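Long-range contacts in erythromycin C-12 hydroxylase (Saccharopolyspora erythraea, PDB 2JJN), which hydroxylates the macrolactone ring of erythromycin D at C-12 to give erythromycin C, using heme iron, molecular oxygen and NADPH: residues Leu135-Val145 with His243-Val254; Arg283-Met291 with Phe389-Arg397. The protein carries 2 engineered substitutions. One frame throughout, in Å; residues are numbered along the deposited sequence. Where two conformers were deposited one is given.

Contact 1: residues Leu135-Val145 with His243-Val254. With HEM (protoporphyrin IX containing Fe), chain B.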
loop_
_atom_site.group_PDB
_atom_site.type_symbol
_atom_site.label_atom_id
_atom_site.label_comp_id
_atom_site.label_asym_id
_atom_site.label_seq_id
_atom_site.Cartn_x
_atom_site.Cartn_y
_atom_site.Cartn_z
ATOM N N LEU A 135 7.959 14.717 -8.417
ATOM C CA LEU A 135 8.541 13.474 -7.943
ATOM C C LEU A 135 7.722 12.253 -8.349
ATOM O O LEU A 135 8.265 11.185 -8.582
ATOM C CB LEU A 135 8.646 13.516 -6.404
ATOM C CG LEU A 135 9.315 12.305 -5.761
ATOM C CD1 LEU A 135 10.750 12.330 -6.135
ATOM C CD2 LEU A 135 9.109 12.322 -4.269
ATOM N N VAL A 136 6.393 12.407 -8.428
ATOM C CA VAL A 136 5.560 11.253 -8.745
ATOM C C VAL A 136 5.736 10.853 -10.232
ATOM O O VAL A 136 6.060 9.720 -10.554
ATOM C CB VAL A 136 4.075 11.535 -8.412
ATOM C CG1 VAL A 136 3.196 10.351 -8.850
ATOM C CG2 VAL A 136 3.896 11.800 -6.939
ATOM N N ASP A 137 5.486 11.778 -11.172
ATOM C CA ASP A 137 5.656 11.452 -12.558
ATOM C C ASP A 137 7.069 10.970 -12.897
ATOM O O ASP A 137 7.238 10.093 -13.759
ATOM C CB ASP A 137 5.320 12.649 -13.471
ATOM C CG ASP A 137 3.853 12.916 -13.591
ATOM O OD1 ASP A 137 3.015 12.142 -13.084
ATOM O OD2 ASP A 137 3.548 13.986 -14.172
ATOM N N VAL A 138 8.082 11.556 -12.226
ATOM C CA VAL A 138 9.477 11.290 -12.615
ATOM C C VAL A 138 9.960 9.965 -12.031
ATOM O O VAL A 138 10.650 9.189 -12.709
ATOM C CB VAL A 138 10.432 12.413 -12.187
ATOM C CG1 VAL A 138 11.916 11.993 -12.325
ATOM C CG2 VAL A 138 10.176 13.647 -13.057
ATOM N N LEU A 139 9.612 9.720 -10.761
ATOM C CA LEU A 139 10.206 8.573 -10.050
ATOM C C LEU A 139 9.187 7.706 -9.322
ATOM O O LEU A 139 9.218 6.470 -9.456
ATOM C CB LEU A 139 11.248 9.062 -9.027
ATOM C CG LEU A 139 11.905 7.928 -8.212
ATOM C CD1 LEU A 139 12.676 6.969 -9.116
ATOM C CD2 LEU A 139 12.849 8.453 -7.142
ATOM N N ALA A 140 8.330 8.305 -8.512
ATOM C CA ALA A 140 7.605 7.455 -7.536
ATOM C C ALA A 140 6.599 6.592 -8.259
ATOM O O ALA A 140 6.309 5.470 -7.838
ATOM C CB ALA A 140 6.929 8.282 -6.465
ATOM N N PHE A 141 6.046 7.106 -9.349
ATOM C CA PHE A 141 5.090 6.306 -10.121
ATOM C C PHE A 141 5.818 5.279 -10.986
ATOM O O PHE A 141 5.540 4.054 -10.847
ATOM C CB PHE A 141 4.152 7.181 -10.965
ATOM C CG PHE A 141 3.088 6.391 -11.674
ATOM C CD1 PHE A 141 1.843 6.203 -11.062
ATOM C CD2 PHE A 141 3.346 5.826 -12.921
ATOM C CE1 PHE A 141 0.839 5.476 -11.726
ATOM C CE2 PHE A 141 2.363 5.071 -13.598
ATOM C CZ PHE A 141 1.120 4.905 -12.981
ATOM N N PRO A 142 6.766 5.692 -11.859
ATOM C CA PRO A 142 7.401 4.692 -12.736
ATOM C C PRO A 142 8.248 3.607 -12.047
ATOM O O PRO A 142 8.325 2.476 -12.541
ATOM C CB PRO A 142 8.290 5.496 -13.667
ATOM C CG PRO A 142 8.296 6.914 -13.142
ATOM C CD PRO A 142 7.226 7.075 -12.142
ATOM N N LEU A 143 8.940 3.954 -10.970
ATOM C CA LEU A 143 9.858 2.990 -10.386
ATOM C C LEU A 143 9.190 1.672 -10.026
ATOM O O LEU A 143 9.644 0.645 -10.543
ATOM C CB LEU A 143 10.618 3.606 -9.190
ATOM C CG LEU A 143 11.455 2.596 -8.413
ATOM C CD1 LEU A 143 12.680 2.063 -9.236
ATOM C CD2 LEU A 143 11.913 3.292 -7.119
ATOM N N PRO A 144 8.148 1.677 -9.154
ATOM C CA PRO A 144 7.589 0.381 -8.733
ATOM C C PRO A 144 6.978 -0.398 -9.878
ATOM O O PRO A 144 7.050 -1.655 -9.859
ATOM C CB PRO A 144 6.515 0.734 -7.686
ATOM C CG PRO A 144 6.464 2.239 -7.623
ATOM C CD PRO A 144 7.451 2.834 -8.540
ATOM N N VAL A 145 6.375 0.308 -10.843
ATOM C CA VAL A 145 5.800 -0.338 -12.060
ATOM C C VAL A 145 6.892 -1.088 -12.842
ATOM O O VAL A 145 6.707 -2.251 -13.269
ATOM C CB VAL A 145 5.101 0.657 -13.098
ATOM C CG1 VAL A 145 4.074 1.476 -12.503
ATOM C CG2 VAL A 145 6.079 1.506 -13.871
ATOM N N HIS A 243 2.369 -1.342 -6.364
ATOM C CA HIS A 243 2.576 -0.134 -7.114
ATOM C C HIS A 243 1.997 1.045 -6.360
ATOM O O HIS A 243 2.737 1.974 -5.964
ATOM C CB HIS A 243 1.988 -0.279 -8.504
ATOM C CG HIS A 243 2.284 0.883 -9.372
ATOM N ND1 HIS A 243 1.661 1.080 -10.577
ATOM C CD2 HIS A 243 3.125 1.935 -9.197
ATOM C CE1 HIS A 243 2.112 2.197 -11.120
ATOM N NE2 HIS A 243 2.995 2.740 -10.298
ATOM N N ILE A 244 0.686 1.020 -6.161
ATOM C CA ILE A 244 -0.001 2.089 -5.450
ATOM C C ILE A 244 0.820 2.510 -4.215
ATOM O O ILE A 244 1.126 3.717 -3.982
ATOM C CB ILE A 244 -1.421 1.612 -4.987
ATOM C CG1 ILE A 244 -2.101 2.644 -4.094
ATOM C CG2 ILE A 244 -1.329 0.357 -4.154
ATOM C CD1 ILE A 244 -1.944 4.018 -4.563
ATOM N N THR A 245 1.175 1.519 -3.418
ATOM C CA THR A 245 1.645 1.788 -2.051
ATOM C C THR A 245 3.038 2.350 -2.110
ATOM O O THR A 245 3.374 3.281 -1.390
ATOM C CB THR A 245 1.739 0.485 -1.244
ATOM O OG1 THR A 245 2.528 -0.456 -1.984
ATOM C CG2 THR A 245 0.376 -0.065 -0.941
ATOM N N THR A 246 3.873 1.793 -2.954
ATOM C CA THR A 246 5.241 2.248 -2.979
ATOM C C THR A 246 5.300 3.658 -3.546
ATOM O O THR A 246 5.993 4.536 -2.993
ATOM C CB THR A 246 6.180 1.167 -3.631
ATOM O OG1 THR A 246 5.706 -0.174 -3.296
ATOM C CG2 THR A 246 7.587 1.308 -3.245
ATOM N N THR A 247 4.459 3.952 -4.549
ATOM C CA THR A 247 4.333 5.318 -5.081
ATOM C C THR A 247 3.856 6.338 -4.004
ATOM O O THR A 247 4.482 7.375 -3.817
ATOM C CB THR A 247 3.363 5.336 -6.248
ATOM O OG1 THR A 247 3.903 4.486 -7.274
ATOM C CG2 THR A 247 3.103 6.780 -6.819
ATOM N N VAL A 248 2.788 6.014 -3.297
ATOM C CA VAL A 248 2.306 6.854 -2.194
ATOM C C VAL A 248 3.348 6.991 -1.067
ATOM O O VAL A 248 3.528 8.090 -0.515
ATOM C CB VAL A 248 0.983 6.226 -1.673
ATOM C CG1 VAL A 248 0.571 6.885 -0.380
ATOM C CG2 VAL A 248 -0.122 6.363 -2.806
ATOM N N LEU A 249 4.007 5.901 -0.697
ATOM C CA LEU A 249 4.976 5.984 0.407
ATOM C C LEU A 249 6.122 6.916 0.064
ATOM O O LEU A 249 6.508 7.750 0.894
ATOM C CB LEU A 249 5.519 4.620 0.773
ATOM C CG LEU A 249 6.517 4.643 1.933
ATOM C CD1 LEU A 249 5.892 5.231 3.165
ATOM C CD2 LEU A 249 7.021 3.218 2.259
ATOM N N LEU A 250 6.651 6.799 -1.164
ATOM C CA LEU A 250 7.827 7.652 -1.471
ATOM C C LEU A 250 7.456 9.126 -1.426
ATOM O O LEU A 250 8.220 9.949 -0.874
ATOM C CB LEU A 250 8.416 7.290 -2.832
ATOM C CG LEU A 250 9.684 8.080 -3.195
ATOM C CD1 LEU A 250 10.738 7.840 -2.112
ATOM C CD2 LEU A 250 10.233 7.644 -4.561
ATOM N N GLY A 251 6.279 9.489 -1.961
ATOM C CA GLY A 251 5.775 10.888 -1.814
ATOM C C GLY A 251 5.706 11.255 -0.321
ATOM O O GLY A 251 6.132 12.336 0.089
ATOM N N ASN A 252 5.134 10.360 0.504
ATOM C CA ASN A 252 4.963 10.635 1.922
ATOM C C ASN A 252 6.299 10.827 2.606
ATOM O O ASN A 252 6.405 11.664 3.508
ATOM C CB ASN A 252 4.163 9.508 2.593
ATOM C CG ASN A 252 2.674 9.552 2.158
ATOM O OD1 ASN A 252 2.259 10.468 1.422
ATOM N ND2 ASN A 252 1.863 8.614 2.680
ATOM N N ILE A 253 7.309 10.073 2.178
ATOM C CA ILE A 253 8.636 10.188 2.805
ATOM C C ILE A 253 9.173 11.564 2.479
ATOM O O ILE A 253 9.626 12.268 3.382
ATOM C CB ILE A 253 9.576 9.097 2.203
ATOM C CG1 ILE A 253 9.240 7.736 2.836
ATOM C CG2 ILE A 253 11.026 9.462 2.451
ATOM C CD1 ILE A 253 9.925 6.560 2.141
ATOM N N VAL A 254 9.115 11.981 1.214
ATOM C CA VAL A 254 9.670 13.306 0.926
ATOM C C VAL A 254 8.876 14.433 1.578
ATOM O O VAL A 254 9.460 15.414 2.136
ATOM C CB VAL A 254 9.756 13.518 -0.609
ATOM C CG1 VAL A 254 10.193 14.978 -0.898
ATOM C CG2 VAL A 254 10.755 12.490 -1.154
HETATM C CHA HEM B . -1.041 -7.192 2.015
HETATM C CHB HEM B . 0.335 -2.596 2.911
HETATM C CHC HEM B . 3.719 -2.970 -0.538
HETATM C CHD HEM B . 1.820 -7.217 -1.963
HETATM C C1A HEM B . -0.884 -5.938 2.571
HETATM C C2A HEM B . -1.659 -5.435 3.711
HETATM C C3A HEM B . -1.294 -4.171 3.947
HETATM C C4A HEM B . -0.283 -3.814 2.971
HETATM C CMA HEM B . -1.855 -3.221 5.028
HETATM C CAA HEM B . -2.692 -6.243 4.518
HETATM C CBA HEM B . -4.051 -6.247 3.844
HETATM C CGA HEM B . -5.147 -6.812 4.750
HETATM O O1A HEM B . -4.849 -7.222 5.907
HETATM O O2A HEM B . -6.316 -6.880 4.253
HETATM C C1B HEM B . 1.392 -2.306 2.047
HETATM C C2B HEM B . 2.165 -1.090 2.068
HETATM C C3B HEM B . 3.117 -1.195 1.111
HETATM C C4B HEM B . 2.926 -2.497 0.486
HETATM C CMB HEM B . 1.838 0.029 3.079
HETATM C CAB HEM B . 4.202 -0.204 0.646
HETATM C CBB HEM B . 4.764 0.585 1.503
HETATM C C1C HEM B . 3.495 -4.147 -1.221
HETATM C C2C HEM B . 4.281 -4.616 -2.352
HETATM C C3C HEM B . 3.754 -5.793 -2.749
HETATM C C4C HEM B . 2.628 -6.109 -1.867
HETATM C CMC HEM B . 5.493 -3.828 -2.918
HETATM C CAC HEM B . 4.162 -6.703 -3.924
HETATM C CBC HEM B . 5.431 -6.924 -4.265
HETATM C C1D HEM B . 0.883 -7.542 -1.029
HETATM C C2D HEM B . 0.096 -8.731 -1.108
HETATM C C3D HEM B . -0.763 -8.738 0.115
HETATM C C4D HEM B . -0.436 -7.540 0.830
HETATM C CMD HEM B . 0.121 -9.808 -2.233
HETATM C CAD HEM B . -1.815 -9.783 0.525
HETATM C CBD HEM B . -1.207 -10.853 1.453
HETATM C CGD HEM B . -2.276 -11.787 1.930
HETATM O O1D HEM B . -3.476 -11.499 1.782
HETATM O O2D HEM B . -1.902 -12.849 2.471
HETATM N NA HEM B . -0.017 -4.917 2.148
HETATM N NB HEM B . 1.839 -3.153 1.036
HETATM N NC HEM B . 2.499 -5.077 -0.991
HETATM N ND HEM B . 0.544 -6.844 0.147
HETATM FE FE HEM B . 1.318 -5.048 0.696
HETATM O O HOH W 1 -0.210 -4.072 -0.578
#

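Contact 2: residues Arg283-Met291 with Phe389-Arg397. With HEM (protoporphyrin IX containing Fe), chain B.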
loop_
_atom_site.group_PDB
_atom_site.type_symbol
_atom_site.label_atom_id
_atom_site.label_comp_id
_atom_site.label_asym_id
_atom_site.label_seq_id
_atom_site.Cartn_x
_atom_site.Cartn_y
_atom_site.Cartn_z
ATOM N N ARG A 283 4.779 4.506 9.760
ATOM C CA ARG A 283 3.893 4.651 10.947
ATOM C C ARG A 283 3.084 5.953 10.841
ATOM O O ARG A 283 1.852 6.004 11.092
ATOM C CB ARG A 283 4.694 4.630 12.245
ATOM C CG ARG A 283 3.792 4.680 13.475
ATOM C CD ARG A 283 4.651 4.956 14.732
ATOM N NE ARG A 283 5.219 6.327 14.731
ATOM C CZ ARG A 283 4.532 7.403 15.127
ATOM N NH1 ARG A 283 3.254 7.266 15.545
ATOM N NH2 ARG A 283 5.078 8.626 15.090
ATOM N N TYR A 284 3.786 7.037 10.489
ATOM C CA TYR A 284 3.227 8.353 10.548
ATOM C C TYR A 284 2.155 8.614 9.464
ATOM O O TYR A 284 1.119 9.239 9.758
ATOM C CB TYR A 284 4.427 9.330 10.448
ATOM C CG TYR A 284 4.160 10.760 10.810
ATOM C CD1 TYR A 284 3.971 11.120 12.136
ATOM C CD2 TYR A 284 4.185 11.731 9.828
ATOM C CE1 TYR A 284 3.780 12.486 12.455
ATOM C CE2 TYR A 284 4.007 13.077 10.138
ATOM C CZ TYR A 284 3.809 13.428 11.413
ATOM O OH TYR A 284 3.617 14.798 11.636
ATOM N N ARG A 285 2.443 8.154 8.251
ATOM C CA ARG A 285 1.578 8.398 7.091
ATOM C C ARG A 285 1.454 7.074 6.300
ATOM O O ARG A 285 1.966 6.939 5.199
ATOM C CB ARG A 285 2.158 9.522 6.241
ATOM C CG ARG A 285 1.833 10.913 6.787
ATOM C CD ARG A 285 2.464 11.971 5.929
ATOM N NE ARG A 285 1.865 13.281 6.271
ATOM C CZ ARG A 285 2.556 14.408 6.443
ATOM N NH1 ARG A 285 3.884 14.466 6.325
ATOM N NH2 ARG A 285 1.873 15.529 6.734
ATOM N N PRO A 286 0.741 6.120 6.872
ATOM C CA PRO A 286 0.554 4.784 6.219
ATOM C C PRO A 286 -0.139 4.956 4.876
ATOM O O PRO A 286 -1.149 5.629 4.805
ATOM C CB PRO A 286 -0.351 4.028 7.200
ATOM C CG PRO A 286 -1.024 5.083 8.048
ATOM C CD PRO A 286 0.022 6.214 8.159
ATOM N N PRO A 287 0.416 4.378 3.807
ATOM C CA PRO A 287 -0.230 4.509 2.502
ATOM C C PRO A 287 -1.661 4.012 2.488
ATOM O O PRO A 287 -2.490 4.635 1.824
ATOM C CB PRO A 287 0.689 3.681 1.603
ATOM C CG PRO A 287 2.079 3.836 2.258
ATOM C CD PRO A 287 1.759 3.781 3.703
ATOM N N PHE A 288 -1.954 2.924 3.227
ATOM C CA PHE A 288 -3.320 2.429 3.326
ATOM C C PHE A 288 -3.774 2.702 4.757
ATOM O O PHE A 288 -3.370 2.007 5.684
ATOM C CB PHE A 288 -3.364 0.924 3.095
ATOM C CG PHE A 288 -3.236 0.509 1.682
ATOM C CD1 PHE A 288 -2.430 -0.569 1.377
ATOM C CD2 PHE A 288 -3.958 1.122 0.682
ATOM C CE1 PHE A 288 -2.331 -1.032 0.050
ATOM C CE2 PHE A 288 -3.853 0.687 -0.654
ATOM C CZ PHE A 288 -3.031 -0.383 -0.945
ATOM N N PRO A 289 -4.536 3.756 4.976
ATOM C CA PRO A 289 -4.931 4.090 6.359
ATOM C C PRO A 289 -5.998 3.191 6.951
ATOM O O PRO A 289 -6.217 3.203 8.193
ATOM C CB PRO A 289 -5.436 5.550 6.215
ATOM C CG PRO A 289 -5.852 5.658 4.809
ATOM C CD PRO A 289 -4.901 4.830 4.015
ATOM N N GLN A 290 -6.635 2.399 6.112
ATOM C CA GLN A 290 -7.737 1.531 6.554
ATOM C C GLN A 290 -7.744 0.227 5.792
ATOM O O GLN A 290 -7.288 0.162 4.636
ATOM C CB GLN A 290 -9.074 2.271 6.357
ATOM C CG GLN A 290 -9.322 2.723 4.922
ATOM C CD GLN A 290 -10.558 3.583 4.707
ATOM O OE1 GLN A 290 -11.099 4.192 5.635
ATOM N NE2 GLN A 290 -11.037 3.604 3.466
ATOM N N MET A 291 -8.248 -0.827 6.448
ATOM C CA MET A 291 -8.482 -2.128 5.812
ATOM C C MET A 291 -9.895 -2.560 6.100
ATOM O O MET A 291 -10.444 -2.112 7.060
ATOM C CB MET A 291 -7.511 -3.229 6.308
ATOM C CG MET A 291 -6.154 -3.099 5.686
ATOM S SD MET A 291 -5.280 -2.402 7.030
ATOM C CE MET A 291 -4.769 -3.906 7.847
ATOM N N PHE A 389 -5.095 12.535 -2.584
ATOM C CA PHE A 389 -6.156 11.542 -2.775
ATOM C C PHE A 389 -7.259 11.809 -1.738
ATOM O O PHE A 389 -6.993 12.150 -0.564
ATOM C CB PHE A 389 -5.608 10.122 -2.616
ATOM C CG PHE A 389 -4.723 9.701 -3.744
ATOM C CD1 PHE A 389 -5.257 9.317 -4.965
ATOM C CD2 PHE A 389 -3.344 9.726 -3.623
ATOM C CE1 PHE A 389 -4.436 8.946 -6.002
ATOM C CE2 PHE A 389 -2.498 9.343 -4.682
ATOM C CZ PHE A 389 -3.076 8.986 -5.905
ATOM N N GLU A 390 -8.511 11.713 -2.163
ATOM C CA GLU A 390 -9.597 11.943 -1.238
ATOM C C GLU A 390 -10.112 10.653 -0.628
ATOM O O GLU A 390 -10.828 10.668 0.374
ATOM C CB GLU A 390 -10.766 12.609 -1.954
ATOM C CG GLU A 390 -10.353 13.774 -2.835
ATOM C CD GLU A 390 -11.299 14.951 -2.755
ATOM O OE1 GLU A 390 -12.527 14.744 -2.606
ATOM O OE2 GLU A 390 -10.801 16.090 -2.839
ATOM N N GLN A 391 -9.756 9.532 -1.237
ATOM C CA GLN A 391 -10.188 8.245 -0.712
ATOM C C GLN A 391 -9.122 7.183 -0.797
ATOM O O GLN A 391 -8.166 7.262 -1.608
ATOM C CB GLN A 391 -11.481 7.781 -1.392
ATOM C CG GLN A 391 -11.707 8.426 -2.732
ATOM C CD GLN A 391 -12.835 7.794 -3.519
ATOM O OE1 GLN A 391 -13.998 7.764 -3.079
ATOM N NE2 GLN A 391 -12.492 7.272 -4.693
ATOM N N ILE A 392 -9.328 6.172 0.046
ATOM C CA ILE A 392 -8.595 4.912 -0.000
ATOM C C ILE A 392 -7.156 5.024 0.527
ATOM O O ILE A 392 -6.831 4.376 1.542
ATOM C CB ILE A 392 -8.619 4.255 -1.399
ATOM C CG1 ILE A 392 -10.080 4.046 -1.860
ATOM C CG2 ILE A 392 -7.812 2.946 -1.398
ATOM C CD1 ILE A 392 -10.986 3.390 -0.871
ATOM N N VAL A 393 -6.326 5.825 -0.144
ATOM C CA VAL A 393 -4.921 5.977 0.247
ATOM C C VAL A 393 -4.681 7.319 0.904
ATOM O O VAL A 393 -5.457 8.287 0.737
ATOM C CB VAL A 393 -3.954 5.759 -0.936
ATOM C CG1 VAL A 393 -4.115 4.377 -1.548
ATOM C CG2 VAL A 393 -4.147 6.842 -2.004
ATOM N N LEU A 394 -3.619 7.369 1.709
ATOM C CA LEU A 394 -3.206 8.608 2.345
ATOM C C LEU A 394 -1.970 9.156 1.633
ATOM O O LEU A 394 -0.872 8.683 1.843
ATOM C CB LEU A 394 -2.912 8.348 3.847
ATOM C CG LEU A 394 -2.568 9.591 4.639
ATOM C CD1 LEU A 394 -3.856 10.385 4.962
ATOM C CD2 LEU A 394 -1.861 9.256 5.960
ATOM N N GLY A 395 -2.141 10.147 0.745
ATOM C CA GLY A 395 -1.019 10.545 -0.103
ATOM C C GLY A 395 -1.445 11.626 -1.071
ATOM O O GLY A 395 -2.579 12.114 -1.017
ATOM N N THR A 396 -0.506 11.978 -1.947
ATOM C CA THR A 396 -0.837 12.986 -2.947
ATOM C C THR A 396 -0.654 12.427 -4.343
ATOM O O THR A 396 0.218 11.597 -4.603
ATOM C CB THR A 396 -0.020 14.255 -2.753
ATOM O OG1 THR A 396 1.359 13.970 -2.933
ATOM C CG2 THR A 396 -0.254 14.835 -1.332
ATOM N N ARG A 397 -1.470 12.946 -5.263
ATOM C CA ARG A 397 -1.453 12.463 -6.635
ATOM C C ARG A 397 -0.195 12.879 -7.414
ATOM O O ARG A 397 0.272 12.163 -8.284
ATOM C CB ARG A 397 -2.674 12.991 -7.382
ATOM C CG ARG A 397 -3.969 12.436 -6.793
ATOM C CD ARG A 397 -5.189 13.342 -7.021
ATOM N NE ARG A 397 -5.391 13.590 -8.441
ATOM C CZ ARG A 397 -6.225 14.511 -8.929
ATOM N NH1 ARG A 397 -6.955 15.263 -8.117
ATOM N NH2 ARG A 397 -6.331 14.664 -10.243
HETATM C CHA HEM B . -1.041 -7.192 2.015
HETATM C CHB HEM B . 0.335 -2.596 2.911
HETATM C CHC HEM B . 3.719 -2.970 -0.538
HETATM C CHD HEM B . 1.820 -7.217 -1.963
HETATM C C1A HEM B . -0.884 -5.938 2.571
HETATM C C2A HEM B . -1.659 -5.435 3.711
HETATM C C3A HEM B . -1.294 -4.171 3.947
HETATM C C4A HEM B . -0.283 -3.814 2.971
HETATM C CMA HEM B . -1.855 -3.221 5.028
HETATM C CAA HEM B . -2.692 -6.243 4.518
HETATM C CBA HEM B . -4.051 -6.247 3.844
HETATM C CGA HEM B . -5.147 -6.812 4.750
HETATM O O1A HEM B . -4.849 -7.222 5.907
HETATM O O2A HEM B . -6.316 -6.880 4.253
HETATM C C1B HEM B . 1.392 -2.306 2.047
HETATM C C2B HEM B . 2.165 -1.090 2.068
HETATM C C3B HEM B . 3.117 -1.195 1.111
HETATM C C4B HEM B . 2.926 -2.497 0.486
HETATM C CMB HEM B . 1.838 0.029 3.079
HETATM C CAB HEM B . 4.202 -0.204 0.646
HETATM C CBB HEM B . 4.764 0.585 1.503
HETATM C C1C HEM B . 3.495 -4.147 -1.221
HETATM C C2C HEM B . 4.281 -4.616 -2.352
HETATM C C3C HEM B . 3.754 -5.793 -2.749
HETATM C C4C HEM B . 2.628 -6.109 -1.867
HETATM C CMC HEM B . 5.493 -3.828 -2.918
HETATM C CAC HEM B . 4.162 -6.703 -3.924
HETATM C CBC HEM B . 5.431 -6.924 -4.265
HETATM C C1D HEM B . 0.883 -7.542 -1.029
HETATM C C2D HEM B . 0.096 -8.731 -1.108
HETATM C C3D HEM B . -0.763 -8.738 0.115
HETATM C C4D HEM B . -0.436 -7.540 0.830
HETATM C CMD HEM B . 0.121 -9.808 -2.233
HETATM C CAD HEM B . -1.815 -9.783 0.525
HETATM C CBD HEM B . -1.207 -10.853 1.453
HETATM C CGD HEM B . -2.276 -11.787 1.930
HETATM O O1D HEM B . -3.476 -11.499 1.782
HETATM O O2D HEM B . -1.902 -12.849 2.471
HETATM N NA HEM B . -0.017 -4.917 2.148
HETATM N NB HEM B . 1.839 -3.153 1.036
HETATM N NC HEM B . 2.499 -5.077 -0.991
HETATM N ND HEM B . 0.544 -6.844 0.147
HETATM FE FE HEM B . 1.318 -5.048 0.696
HETATM O O HOH W 2 -6.679 2.378 3.107
HETATM O O HOH W 1 -0.210 -4.072 -0.578
#

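Contact 1: residues Leu135-Val145 with His243-Val254
The methyl of A140 is the central bump of this contact: it settles into a hollow of helix 228-259 whose walls are the T247 carbonyl, with A140 CB 3.7 Å from T247 O, and the L250 side chain, with A140 CB 3.9 Å from L250 CD2. A140 CA and T247 CA come within 4.6 Å of each other here, consistent with the short A140 side chain, and the axes of 135-140 and 243-254 cross at 118°. Toward one end, L135 reaches past G251, where no side chain intervenes, and its CD2 meets V254 CG2 tip to tip at 3.5 Å. L139 crosses L250 at about a right angle, while V136 CG1 lies against the T247 methyl.

Toward the other end the P144 ring fills the dip between H243 and T247, its CG 3.4 Å from T247 OG1. T247 turns OG1 opposite its own carbonyl carbon (chi1 -62°), and the hydroxyl donates to A140 O at 2.7 Å from above the carbonyl plane. P144, four residues on, has no N-H to offer A140 O; the T247 hydroxyl gives this oxygen a donor. In one of its two conformers, whose exact position is doubtful, H243 may donate from NE2 to F141 O and turn its ring edge to the F141 face, roughly T-shaped.

The long helix 228-259 corresponds to the P450 helix named I. W165 of helix 165-171 meets both F141 and H243; helix 356-374 packs on P144 and L250, and helix 115-127 on L139 and L143.

Contact 2: residues Arg283-Met291 with Phe389-Arg397
L394 and P287 share the direct backbone hydrogen bond of this contact: L394 N donates to P287 O at 3.0 Å, nearly straight at 162° but from above the carbonyl plane. The same oxygen receives a CA-H...O contact from V393 CA at 3.2 Å. The chain here is proline-rich, and P286, P287 and P289 offer no N-H, so these positions cannot donate backbone hydrogen bonds, consistent with a single direct backbone bond between the segments. Water 2 supplies a further polar link, accepting from Q290 N at 3.0 Å and donating to I392 O at a short 2.5 Å. I392 itself sits at the centre of a classic gamma turn (phi 74°, psi -63°), closed by V393 N to Q391 O at 2.8 Å.

Among the apolar contacts, L394 is the main knob. With CG turned opposite its backbone N, its CD2 arrives at R285 CA, 3.7 Å away, and its CB lies beside P289 CD and P286 O. V393 CG1 touches F288 CE2 at 3.8 Å, approaching the ring obliquely.

Contacts with the heme come from the other side of F288: its CD1 lies 3.8 Å from HEM CHB, with that methine near the plane of the ring. P287 packs on the methyl CMB.

Polar ends are held by outside partners: R285 forms salt bridges with E27 and E259, and R283 with E280, the pair of the P450 ExxR motif. The segment 283-291 runs from helix 274-284 into strand 290-295, while 389-397 forms the loop before strand 400-402, set between helices 228-259 and 165-171.

Overall arrangement
Contact 1 and contact 2 have centres 13 Å apart and meet through helix 228-259, which offers one flank to 135-145 and another to contact 2. N252 is the polar joint: its ND2 makes probable hydrogen bonds to L394 O at 2.9 Å and to R285 O at 3.0 Å, so one amide bridges both segments of contact 2. Nearer the iron, T245 lies beside F288. Both contacts border the heme, T245 at HEM CAB and F288 at HEM CHB, and water 1, 2.2 Å from HEM FE, lies near the plane of the F288 ring, at its edge; C353 is the axial protein ligand. Residues 283-291 run on to Q292, which binds substrate.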